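Local coordinates for protein phospholipase A1 (PDB 4HYQ) that hydrolyses the sn-1 acyl ester bond of glycerophospholipids, releasing a free fatty acid, as a bacterial lipase of the GDSL (SGNH hydrolase) family, at residues K64-G67 with P68-S71; V95-S98 with E99-I103; R105-T108 with A109-F112; G187-A190 with A191-G195. All blocks are in the same frame, centred on the assembly; numbering follows the deposited sequence.

Overall arrangement
The four contacts are local pieces of one SGNH-hydrolase domain, a five-stranded parallel sheet flanked by helices. Contact 1 lies where helix 58-65 turns back towards strand 73-79; its Gln65 bonds to Gly9, the first residue of the GDS sequence that in this family carries the nucleophilic serine. Contact 2 lies on the opposite side of the chain's centre, the two centres about 40 Å apart. It starts helix 99-115, and contact 3 follows on the same helix, with centres about 13 Å apart. Contact 4 leaves the edge strand 185-187 through a short helix; its centre is about 28 Å from contact 1 and about 23 Å from contact 3.

Contact 1 of 4, residues K64-G67 with P68-S71; sequences KQMG and PLNS
Met66 and Leu69 close a type I beta turn with Gly67 and Pro68 at its two corners. The backbone bond of the turn runs from Leu69 N to Met66 O (3.1 Å), with an N-H...O angle of 156°; the donor stands above the carbonyl plane, 44° out of it, well away from a lone-pair direction. Pro68, which has no N-H to give, lays its ring against the preceding chain, where CD rests 3.2 Å from Gln65 O. A water spans the outer side of the turn: it donates to Gly67 O (2.7 Å) and accepts from Asn70 ND2 (3.2 Å). Lys131 adds a charged grip, its NZ bonding to the carbonyl oxygens of Met66, Gly67 and Leu69, so one ammonium group gathers three acceptors of the chain reversal.

Apolar contact is thinner. The Met66 chain, bent at chi2 and chi3, brings SD to 3.8 Å from Leu69 CD1, and the two side chains meet at a slant. Leu69 CG stands beside its own backbone N (chi1 -62°), a torsion that holds CG over the turn, 3.6 Å from Met66 O.

The turn takes the chain out of helix 58-65 and on towards strand 73-79. Strand 4-9 packs against it, Val6 touching both Pro68 and Leu69, and Leu8 touching Gln65. The Gln65 amide leads away from the turn, its OE1 accepting from Gly9 N at the C-terminal end of that strand.

Contact 2 of 4, residues V95-S98 with E99-I103; sequences VLQS and EANCI
Ser98 and Cys102 are joined by the first backbone bond of helix 99-115, Cys102 N to Ser98 O at 2.9 Å, with the donor nearly along the C=O axis (161°), after Gln97 has left the helical angles of helix 87-96. Ser98 sits at the N-cap. Its OG stands between the backbone N and the carbonyl carbon (chi1 79°), which aims the hydroxyl back over the new helix, where it accepts from Asn101 N at 3.1 Å. The first turn is thus gripped twice from one residue, by a main-chain carbonyl and by a side-chain oxygen. Ala100 adds its methyl to the same spot, CB lying 3.6 Å from Ser98 OG.

Gln97 reaches across the start of the helix as an extended chain, and its OE1 comes within 3.3 Å of Asn101 CB. The Gln97 and Asn101 side chains cross at about a right angle, with their amide planes 84° apart, so they do not stack. With an alanine here in place of Asn101, the contact of OE1 with CB would stay, but loss of the amide that crosses Gln97 and lies by Ser98 would probably open a gap between them.

Glu99 points away from this cluster, its OE1 bonded to Thr157 OG1, and helix 158-181 covers that side through Glu160. The whole is a serine N-cap that starts helix 99-115 two residues after helix 87-96 ends, with a disulfide from Cys102 SG to Cys94 linking the first turn of one helix to the last turn of the other.

Contact 3 of 4, residues R105-T108 with A109-F112; sequences RVNT and AKAF
Arg105, Val106, Asn107 and Thr108 each lend a carbonyl oxygen to the residue four places on, the regular pattern of an alpha helix. The shortest of the four bonds is Lys110 N to Val106 O at 2.9 Å, and the longest is Phe112 N to Thr108 O at 3.2 Å. Ala109 N to Arg105 O and Ala111 N to Asn107 O fall between them. All four amides of 109-112 are therefore satisfied within the helix.

Among the side chains, Arg105 finds its polar partner outside. Its chain, bent at chi2 (71°), swings the guanidinium along the helix until NH1 lies 3.9 Å from Ala109 CB, with Ala109 N at the edge of the group and in its plane; NE makes a salt bridge to Asp89 of helix 87-96. Thr108 OG1, placed beside its own backbone N, makes a weak hydrogen bond to Ala104 O one turn back.

The apolar share lies on another face. Lys110 passes its methylene chain obliquely over Val106, CD resting 3.7 Å from Val106 CG1, while Asn107 runs alongside it. Ala167 of helix 158-181 touches both Val106 and Lys110.

The N-H groups of 109-112 are thus all bonded within the helix, and links to its neighbours are left to side chains: the Arg105-Asp89 pair ties it to helix 87-96, which also packs on Ala109, and the aliphatic part of Lys110 covers the seam towards helix 158-181.

Contact 4 of 4, residues G187-A190 with A191-G195; sequences GDIA and AAFTG
Asp188 caps the short helix 189-192, which follows strand 185-187 at the edge of the parallel sheet, so the contact spans a strand end, a single helical turn and the exit from it. Asp188 CG stands away from the backbone N (chi1 -163°), which swings the carboxylate over the start of the helix. Its OD1 accepts from Ala191 N at 2.9 Å, met from above the carboxylate plane, 57° out of it. The methyl of Ala191 is pressed to the same group, its CB 3.3 Å from Asp188 CG. The backbone supports the cap, with Ala192 N donating to Asp188 O at 3.2 Å. Without the carboxylate, as with an alanine here, Ala191 N is likely to lose its cap and the helix start to be less firmly held, though that backbone bond would remain.

One residue on, Phe193 N donates to Ile189 O at 2.8 Å. The side chains of Ile189 and Phe193 lie side by side, with CG2 of Ile189 3.6 Å from CD1 of Phe193, while Ile189 O sits at the edge of the ring, near its plane. Trp204 meets the same ring edge-to-face. Ile189 also packs against Tyr228 and Val231 of helix 221-235, and Phe193 against Pro143 and Leu205. At the exit Thr194 OG1 donates to Ala190 O at 3.0 Å, closing the turn by a side-chain bond.

Polar groups thus finish both ends of the helix, a carboxylate at the start and a hydroxyl at the exit, while the apolar pair of Ile189 and Phe193 packs inward between them.

Contact 1 of 4, residues K64-G67 with P68-S71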
loop_
_atom_site.group_PDB
_atom_site.type_symbol
_atom_site.label_atom_id
_atom_site.label_comp_id
_atom_site.label_asym_id
_atom_site.label_seq_id
_atom_site.Cartn_x
_atom_site.Cartn_y
_atom_site.Cartn_z
ATOM N N LYS A 64 8.821 6.980 -13.178
ATOM C CA LYS A 64 7.577 7.586 -13.638
ATOM C C LYS A 64 6.827 8.529 -12.734
ATOM O O LYS A 64 5.930 9.245 -13.192
ATOM C CB LYS A 64 6.574 6.495 -13.999
ATOM C CG LYS A 64 7.026 5.536 -15.057
ATOM C CD LYS A 64 5.824 4.926 -15.733
ATOM C CE LYS A 64 5.033 6.009 -16.470
ATOM N NZ LYS A 64 3.861 5.455 -17.165
ATOM N N GLN A 65 7.159 8.530 -11.456
ATOM C CA GLN A 65 6.376 9.317 -10.533
ATOM C C GLN A 65 6.995 10.542 -9.887
ATOM O O GLN A 65 6.283 11.311 -9.255
ATOM C CB GLN A 65 5.859 8.378 -9.433
ATOM C CG GLN A 65 5.087 7.171 -9.981
ATOM C CD GLN A 65 4.462 6.338 -8.878
ATOM O OE1 GLN A 65 4.270 6.822 -7.757
ATOM N NE2 GLN A 65 4.107 5.096 -9.195
ATOM N N MET A 66 8.293 10.739 -10.069
ATOM C CA MET A 66 8.983 11.857 -9.429
ATOM C C MET A 66 8.781 13.244 -10.022
ATOM O O MET A 66 9.030 14.253 -9.362
ATOM C CB MET A 66 10.467 11.552 -9.406
ATOM C CG MET A 66 10.770 10.198 -8.848
ATOM S SD MET A 66 10.621 10.216 -7.078
ATOM C CE MET A 66 12.125 10.085 -6.698
ATOM N N GLY A 67 8.328 13.298 -11.264
ATOM C CA GLY A 67 8.144 14.580 -11.925
ATOM C C GLY A 67 7.460 15.723 -11.190
ATOM O O GLY A 67 7.983 16.847 -11.194
ATOM N N PRO A 68 6.297 15.493 -10.553
ATOM C CA PRO A 68 5.603 16.576 -9.848
ATOM C C PRO A 68 6.247 17.088 -8.562
ATOM O O PRO A 68 5.820 18.106 -8.040
ATOM C CB PRO A 68 4.204 16.019 -9.573
ATOM C CG PRO A 68 4.159 14.652 -10.214
ATOM C CD PRO A 68 5.570 14.214 -10.470
ATOM N N LEU A 69 7.263 16.399 -8.062
ATOM C CA LEU A 69 7.910 16.833 -6.824
ATOM C C LEU A 69 8.793 18.035 -7.104
ATOM O O LEU A 69 9.552 18.032 -8.074
ATOM C CB LEU A 69 8.787 15.717 -6.251
ATOM C CG LEU A 69 8.093 14.420 -5.848
ATOM C CD1 LEU A 69 9.131 13.380 -5.487
ATOM C CD2 LEU A 69 7.161 14.679 -4.689
ATOM N N ASN A 70 8.697 19.059 -6.265
ATOM C CA ASN A 70 9.545 20.231 -6.441
ATOM C C ASN A 70 9.643 20.988 -5.130
ATOM O O ASN A 70 9.132 20.533 -4.099
ATOM C CB ASN A 70 9.028 21.141 -7.571
ATOM C CG ASN A 70 7.584 21.570 -7.380
ATOM O OD1 ASN A 70 7.236 22.227 -6.403
ATOM N ND2 ASN A 70 6.732 21.202 -8.332
ATOM N N SER A 71 10.306 22.138 -5.167
ATOM C CA SER A 71 10.493 22.933 -3.962
ATOM C C SER A 71 9.201 23.472 -3.358
ATOM O O SER A 71 9.181 23.879 -2.192
ATOM C CB SER A 71 11.464 24.084 -4.246
ATOM O OG SER A 71 10.919 24.997 -5.176
HETATM O O HOH W 1 7.730 19.571 -10.952
#

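Contact 2 of 4, residues V95-S98 with E99-I103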
loop_
_atom_site.group_PDB
_atom_site.type_symbol
_atom_site.label_atom_id
_atom_site.label_comp_id
_atom_site.label_asym_id
_atom_site.label_seq_id
_atom_site.Cartn_x
_atom_site.Cartn_y
_atom_site.Cartn_z
ATOM N N VAL A 95 -3.061 -19.186 -3.221
ATOM C CA VAL A 95 -4.430 -19.498 -3.595
ATOM C C VAL A 95 -4.537 -20.750 -4.468
ATOM O O VAL A 95 -5.387 -21.609 -4.235
ATOM C CB VAL A 95 -5.077 -18.298 -4.325
ATOM C CG1 VAL A 95 -6.400 -18.707 -4.989
ATOM C CG2 VAL A 95 -5.333 -17.180 -3.316
ATOM N N LEU A 96 -3.645 -20.867 -5.445
ATOM C CA LEU A 96 -3.690 -21.978 -6.389
ATOM C C LEU A 96 -2.845 -23.211 -6.109
ATOM O O LEU A 96 -3.006 -24.225 -6.800
ATOM C CB LEU A 96 -3.345 -21.454 -7.780
ATOM C CG LEU A 96 -4.269 -20.330 -8.262
ATOM C CD1 LEU A 96 -3.758 -19.792 -9.577
ATOM C CD2 LEU A 96 -5.697 -20.858 -8.406
ATOM N N GLN A 97 -1.945 -23.144 -5.133
ATOM C CA GLN A 97 -1.110 -24.307 -4.832
ATOM C C GLN A 97 -1.346 -24.865 -3.424
ATOM O O GLN A 97 -2.353 -24.546 -2.787
ATOM C CB GLN A 97 0.366 -23.957 -5.079
ATOM C CG GLN A 97 0.592 -23.367 -6.480
ATOM C CD GLN A 97 2.059 -23.209 -6.846
ATOM O OE1 GLN A 97 2.941 -23.487 -6.041
ATOM N NE2 GLN A 97 2.321 -22.774 -8.079
ATOM N N SER A 98 -0.442 -25.709 -2.938
ATOM C CA SER A 98 -0.614 -26.321 -1.617
ATOM C C SER A 98 -0.104 -25.433 -0.493
ATOM O O SER A 98 0.626 -24.476 -0.734
ATOM C CB SER A 98 0.137 -27.649 -1.549
ATOM O OG SER A 98 1.523 -27.416 -1.328
ATOM N N GLU A 99 -0.475 -25.772 0.738
ATOM C CA GLU A 99 -0.028 -25.001 1.889
ATOM C C GLU A 99 1.501 -24.950 1.920
ATOM O O GLU A 99 2.086 -23.903 2.192
ATOM C CB GLU A 99 -0.561 -25.608 3.191
ATOM C CG GLU A 99 -0.267 -24.732 4.408
ATOM C CD GLU A 99 -1.026 -25.154 5.655
ATOM O OE1 GLU A 99 -2.187 -25.593 5.536
ATOM O OE2 GLU A 99 -0.463 -25.024 6.761
ATOM N N ALA A 100 2.142 -26.081 1.631
ATOM C CA ALA A 100 3.594 -26.167 1.617
ATOM C C ALA A 100 4.196 -25.215 0.593
ATOM O O ALA A 100 5.208 -24.554 0.858
ATOM C CB ALA A 100 4.029 -27.583 1.303
ATOM N N ASN A 101 3.586 -25.163 -0.585
ATOM C CA ASN A 101 4.069 -24.288 -1.644
ATOM C C ASN A 101 3.913 -22.844 -1.203
ATOM O O ASN A 101 4.760 -21.998 -1.501
ATOM C CB ASN A 101 3.272 -24.472 -2.933
ATOM C CG ASN A 101 3.453 -25.845 -3.561
ATOM O OD1 ASN A 101 4.569 -26.378 -3.655
ATOM N ND2 ASN A 101 2.358 -26.411 -4.022
ATOM N N CYS A 102 2.807 -22.565 -0.521
ATOM C CA CYS A 102 2.525 -21.220 -0.041
ATOM C C CYS A 102 3.587 -20.765 0.951
ATOM O O CYS A 102 4.135 -19.670 0.815
ATOM C CB CYS A 102 1.140 -21.171 0.607
ATOM S SG CYS A 102 0.661 -19.586 1.385
ATOM N N ILE A 103 3.890 -21.615 1.930
ATOM C CA ILE A 103 4.892 -21.284 2.951
ATOM C C ILE A 103 6.259 -21.016 2.352
ATOM O O ILE A 103 6.926 -20.030 2.702
ATOM C CB ILE A 103 5.040 -22.420 3.982
ATOM C CG1 ILE A 103 3.687 -22.711 4.632
ATOM C CG2 ILE A 103 6.098 -22.058 5.013
ATOM C CD1 ILE A 103 2.987 -21.509 5.214
#

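Contact 3 of 4, residues R105-T108 with A109-F112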
loop_
_atom_site.group_PDB
_atom_site.type_symbol
_atom_site.label_atom_id
_atom_site.label_comp_id
_atom_site.label_asym_id
_atom_site.label_seq_id
_atom_site.Cartn_x
_atom_site.Cartn_y
_atom_site.Cartn_z
ATOM N N ARG A 105 6.988 -20.130 -0.721
ATOM C CA ARG A 105 6.979 -18.887 -1.482
ATOM C C ARG A 105 6.977 -17.667 -0.557
ATOM O O ARG A 105 7.648 -16.664 -0.829
ATOM C CB ARG A 105 5.764 -18.833 -2.413
ATOM C CG ARG A 105 5.735 -17.604 -3.294
ATOM C CD ARG A 105 6.813 -17.664 -4.367
ATOM N NE ARG A 105 6.946 -16.422 -5.124
ATOM C CZ ARG A 105 7.512 -15.309 -4.658
ATOM N NH1 ARG A 105 8.000 -15.271 -3.426
ATOM N NH2 ARG A 105 7.612 -14.237 -5.439
ATOM N N VAL A 106 6.213 -17.745 0.527
ATOM C CA VAL A 106 6.163 -16.644 1.484
ATOM C C VAL A 106 7.566 -16.446 2.064
ATOM O O VAL A 106 8.027 -15.318 2.215
ATOM C CB VAL A 106 5.217 -16.942 2.673
ATOM C CG1 VAL A 106 5.470 -15.950 3.795
ATOM C CG2 VAL A 106 3.757 -16.849 2.236
ATOM N N ASN A 107 8.242 -17.543 2.393
ATOM C CA ASN A 107 9.575 -17.425 2.982
ATOM C C ASN A 107 10.588 -16.792 2.045
ATOM O O ASN A 107 11.475 -16.054 2.486
ATOM C CB ASN A 107 10.078 -18.789 3.469
ATOM C CG ASN A 107 9.357 -19.256 4.714
ATOM O OD1 ASN A 107 8.770 -18.455 5.440
ATOM N ND2 ASN A 107 9.411 -20.557 4.981
ATOM N N THR A 108 10.462 -17.072 0.752
ATOM C CA THR A 108 11.360 -16.479 -0.224
ATOM C C THR A 108 11.095 -14.970 -0.268
ATOM O O THR A 108 12.031 -14.172 -0.385
ATOM C CB THR A 108 11.153 -17.090 -1.630
ATOM O OG1 THR A 108 11.606 -18.447 -1.629
ATOM C CG2 THR A 108 11.931 -16.316 -2.669
ATOM N N ALA A 109 9.823 -14.584 -0.158
ATOM C CA ALA A 109 9.455 -13.170 -0.168
ATOM C C ALA A 109 10.002 -12.479 1.086
ATOM O O ALA A 109 10.559 -11.378 1.007
ATOM C CB ALA A 109 7.927 -13.015 -0.220
ATOM N N LYS A 110 9.850 -13.127 2.241
ATOM C CA LYS A 110 10.345 -12.547 3.489
ATOM C C LYS A 110 11.854 -12.348 3.435
ATOM O O LYS A 110 12.365 -11.359 3.968
ATOM C CB LYS A 110 9.964 -13.427 4.677
ATOM C CG LYS A 110 8.457 -13.483 4.900
ATOM C CD LYS A 110 8.074 -14.450 5.993
ATOM C CE LYS A 110 8.413 -13.897 7.365
ATOM N NZ LYS A 110 8.021 -14.865 8.422
ATOM N N ALA A 111 12.572 -13.264 2.784
ATOM C CA ALA A 111 14.026 -13.129 2.700
ATOM C C ALA A 111 14.395 -11.899 1.880
ATOM O O ALA A 111 15.365 -11.214 2.190
ATOM C CB ALA A 111 14.651 -14.381 2.080
ATOM N N PHE A 112 13.618 -11.627 0.835
ATOM C CA PHE A 112 13.849 -10.470 -0.031
ATOM C C PHE A 112 13.551 -9.196 0.752
ATOM O O PHE A 112 14.268 -8.201 0.641
ATOM C CB PHE A 112 12.933 -10.542 -1.259
ATOM C CG PHE A 112 12.978 -9.314 -2.130
ATOM C CD1 PHE A 112 13.811 -9.262 -3.242
ATOM C CD2 PHE A 112 12.180 -8.207 -1.838
ATOM C CE1 PHE A 112 13.855 -8.120 -4.050
ATOM C CE2 PHE A 112 12.218 -7.064 -2.634
ATOM C CZ PHE A 112 13.057 -7.023 -3.750
#

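Contact 4 of 4, residues G187-A190 with A191-G195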
loop_
_atom_site.group_PDB
_atom_site.type_symbol
_atom_site.label_atom_id
_atom_site.label_comp_id
_atom_site.label_asym_id
_atom_site.label_seq_id
_atom_site.Cartn_x
_atom_site.Cartn_y
_atom_site.Cartn_z
ATOM N N GLY A 187 2.600 5.623 8.526
ATOM C CA GLY A 187 1.166 5.471 8.724
ATOM C C GLY A 187 0.870 4.019 9.068
ATOM O O GLY A 187 1.071 3.135 8.239
ATOM N N ASP A 188 0.385 3.767 10.282
ATOM C CA ASP A 188 0.126 2.396 10.713
ATOM C C ASP A 188 -1.218 1.870 10.228
ATOM O O ASP A 188 -2.200 1.863 10.959
ATOM C CB ASP A 188 0.192 2.308 12.243
ATOM C CG ASP A 188 0.353 0.883 12.740
ATOM O OD1 ASP A 188 0.019 -0.067 11.990
ATOM O OD2 ASP A 188 0.810 0.707 13.894
ATOM N N ILE A 189 -1.246 1.428 8.979
ATOM C CA ILE A 189 -2.461 0.903 8.368
ATOM C C ILE A 189 -2.881 -0.432 9.005
ATOM O O ILE A 189 -4.068 -0.697 9.150
ATOM C CB ILE A 189 -2.223 0.751 6.844
ATOM C CG1 ILE A 189 -2.126 2.150 6.216
ATOM C CG2 ILE A 189 -3.321 -0.086 6.185
ATOM C CD1 ILE A 189 -3.402 2.977 6.287
ATOM N N ALA A 190 -1.911 -1.253 9.400
ATOM C CA ALA A 190 -2.209 -2.537 10.031
ATOM C C ALA A 190 -3.020 -2.292 11.299
ATOM O O ALA A 190 -3.993 -2.992 11.575
ATOM C CB ALA A 190 -0.916 -3.272 10.363
ATOM N N ALA A 191 -2.631 -1.274 12.063
ATOM C CA ALA A 191 -3.350 -0.955 13.285
ATOM C C ALA A 191 -4.758 -0.469 12.944
ATOM O O ALA A 191 -5.740 -0.911 13.537
ATOM C CB ALA A 191 -2.593 0.112 14.073
ATOM N N ALA A 192 -4.859 0.427 11.969
ATOM C CA ALA A 192 -6.155 0.966 11.565
ATOM C C ALA A 192 -7.103 -0.103 11.026
ATOM O O ALA A 192 -8.321 0.013 11.183
ATOM C CB ALA A 192 -5.962 2.065 10.505
ATOM N N PHE A 193 -6.553 -1.137 10.392
ATOM C CA PHE A 193 -7.374 -2.206 9.820
ATOM C C PHE A 193 -7.648 -3.366 10.768
ATOM O O PHE A 193 -8.305 -4.339 10.393
ATOM C CB PHE A 193 -6.738 -2.747 8.526
ATOM C CG PHE A 193 -7.131 -1.982 7.290
ATOM C CD1 PHE A 193 -6.761 -0.651 7.126
ATOM C CD2 PHE A 193 -7.890 -2.593 6.290
ATOM C CE1 PHE A 193 -7.153 0.070 5.986
ATOM C CE2 PHE A 193 -8.285 -1.885 5.148
ATOM C CZ PHE A 193 -7.915 -0.557 4.995
ATOM N N THR A 194 -7.166 -3.270 12.001
ATOM C CA THR A 194 -7.392 -4.343 12.962
ATOM C C THR A 194 -8.891 -4.475 13.203
ATOM O O THR A 194 -9.560 -3.505 13.558
ATOM C CB THR A 194 -6.647 -4.059 14.283
ATOM O OG1 THR A 194 -5.234 -4.076 14.037
ATOM C CG2 THR A 194 -6.990 -5.128 15.334
ATOM N N GLY A 195 -9.415 -5.681 12.996
ATOM C CA GLY A 195 -10.838 -5.918 13.160
ATOM C C GLY A 195 -11.593 -5.710 11.859
ATOM O O GLY A 195 -12.824 -5.797 11.813
#